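Local coordinates for protein fibrillarin-like rRNA/tRNA 2'-O-methyltransferase (Methanocaldococcus jannaschii, PDB 1FBN) that probably methylates ribose 2'-hydroxyls in rRNA and tRNA with S-adenosyl-L-methionine as donor, within guide-RNA-directed box C/D particles, at residues 211-214 with 215-219. Numbering follows the deposited sequence.
Sequences VDIE and PFEKD
Ile213 and Glu217 lie side by side and point the same way in the seven-residue loop of the beta-hairpin formed by strands 205-212 and 220-227, the last two of the Rossmann-like methyltransferase sheet. With chi1 of Ile213 at 60°, CG1 sits between the backbone N and the carbonyl carbon, and the extended chi2 brings CD1 to 3.6 Å from Glu217 CB. The backbone bond from Glu217 N to Ile213 O, 3.1 Å long and fairly straight (154° at the hydrogen), closes residues 213-217 into an alpha-turn. Pro215 is the middle residue of this turn, and the side chain of Glu214 crosses its ring at about a right angle, OE2 lying 3.3 Å from Pro215 CG. Pro215 CB in turn sits over the rim of one face of the Phe216 ring. Helix 58-64 packs against both Ile213 and Phe216, Ala61 touching the two side chains. Cutting Ile213 back to an alanine is likely to open a gap between the Glu217 methylenes and Ala61 and Ala62 of that helix. Between the end of strand 205-212 and the returning chain, a water lies within hydrogen-bonding distance of Asp212 OD1 (2.7 Å) and Glu217 O (2.8 Å).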
loop_
_atom_site.group_PDB
_atom_site.type_symbol
_atom_site.label_atom_id
_atom_site.label_comp_id
_atom_site.label_asym_id
_atom_site.label_seq_id
_atom_site.Cartn_x
_atom_site.Cartn_y
_atom_site.Cartn_z
ATOM N N VAL A 211 0.673 5.822 11.548
ATOM C CA VAL A 211 -0.230 4.848 12.153
ATOM C C VAL A 211 0.451 3.590 12.684
ATOM O O VAL A 211 1.120 2.862 11.944
ATOM C CB VAL A 211 -1.329 4.398 11.139
ATOM C CG1 VAL A 211 -2.363 3.516 11.823
ATOM C CG2 VAL A 211 -2.006 5.599 10.504
ATOM N N ASP A 212 0.276 3.346 13.978
ATOM C CA ASP A 212 0.812 2.148 14.613
ATOM C C ASP A 212 -0.205 1.047 14.285
ATOM O O ASP A 212 -1.351 1.101 14.734
ATOM C CB ASP A 212 0.908 2.349 16.135
ATOM C CG ASP A 212 1.559 1.166 16.857
ATOM O OD1 ASP A 212 1.863 0.142 16.213
ATOM O OD2 ASP A 212 1.777 1.266 18.084
ATOM N N ILE A 213 0.199 0.086 13.457
ATOM C CA ILE A 213 -0.689 -1.008 13.071
ATOM C C ILE A 213 -0.552 -2.187 14.042
ATOM O O ILE A 213 -0.866 -3.331 13.716
ATOM C CB ILE A 213 -0.425 -1.434 11.611
ATOM C CG1 ILE A 213 1.017 -1.916 11.432
ATOM C CG2 ILE A 213 -0.659 -0.247 10.688
ATOM C CD1 ILE A 213 1.294 -2.499 10.059
ATOM N N GLU A 214 -0.163 -1.828 15.265
ATOM C CA GLU A 214 0.084 -2.689 16.423
ATOM C C GLU A 214 -0.521 -4.081 16.581
ATOM O O GLU A 214 0.225 -5.049 16.770
ATOM C CB GLU A 214 -0.130 -1.872 17.710
ATOM C CG GLU A 214 -0.258 -2.669 19.001
ATOM C CD GLU A 214 -1.658 -2.592 19.589
ATOM O OE1 GLU A 214 -2.180 -1.465 19.751
ATOM O OE2 GLU A 214 -2.242 -3.658 19.885
ATOM N N PRO A 215 -1.863 -4.214 16.559
ATOM C CA PRO A 215 -2.386 -5.578 16.726
ATOM C C PRO A 215 -1.965 -6.510 15.584
ATOM O O PRO A 215 -1.358 -7.552 15.807
ATOM C CB PRO A 215 -3.909 -5.370 16.741
ATOM C CG PRO A 215 -4.077 -3.943 17.146
ATOM C CD PRO A 215 -2.961 -3.246 16.408
ATOM N N PHE A 216 -2.218 -6.062 14.362
ATOM C CA PHE A 216 -1.936 -6.819 13.151
ATOM C C PHE A 216 -0.461 -7.079 12.857
ATOM O O PHE A 216 -0.114 -8.120 12.293
ATOM C CB PHE A 216 -2.626 -6.127 11.977
ATOM C CG PHE A 216 -4.036 -5.713 12.284
ATOM C CD1 PHE A 216 -5.065 -6.649 12.277
ATOM C CD2 PHE A 216 -4.323 -4.400 12.658
ATOM C CE1 PHE A 216 -6.355 -6.290 12.642
ATOM C CE2 PHE A 216 -5.608 -4.028 13.025
ATOM C CZ PHE A 216 -6.627 -4.976 13.018
ATOM N N GLU A 217 0.396 -6.136 13.242
ATOM C CA GLU A 217 1.844 -6.247 13.045
ATOM C C GLU A 217 2.546 -5.577 14.223
ATOM O O GLU A 217 2.283 -4.411 14.522
ATOM C CB GLU A 217 2.275 -5.556 11.746
ATOM C CG GLU A 217 1.768 -6.193 10.462
ATOM C CD GLU A 217 2.326 -7.586 10.219
ATOM O OE1 GLU A 217 3.440 -7.897 10.694
ATOM O OE2 GLU A 217 1.644 -8.376 9.534
ATOM N N LYS A 218 3.436 -6.306 14.890
ATOM C CA LYS A 218 4.147 -5.750 16.038
ATOM C C LYS A 218 5.366 -4.925 15.658
ATOM O O LYS A 218 6.207 -5.357 14.870
ATOM C CB LYS A 218 4.498 -6.854 17.034
ATOM C CG LYS A 218 3.247 -7.438 17.672
ATOM C CD LYS A 218 3.521 -8.680 18.495
ATOM C CE LYS A 218 2.218 -9.255 19.047
ATOM N NZ LYS A 218 2.447 -10.480 19.866
ATOM N N ASP A 219 5.428 -3.722 16.220
ATOM C CA ASP A 219 6.504 -2.766 15.969
ATOM C C ASP A 219 6.618 -2.369 14.495
ATOM O O ASP A 219 7.709 -2.345 13.917
ATOM C CB ASP A 219 7.839 -3.267 16.535
ATOM C CG ASP A 219 7.857 -3.278 18.056
ATOM O OD1 ASP A 219 7.387 -2.294 18.666
ATOM O OD2 ASP A 219 8.338 -4.273 18.643
HETATM O O HOH W 1 3.262 -2.148 15.863
#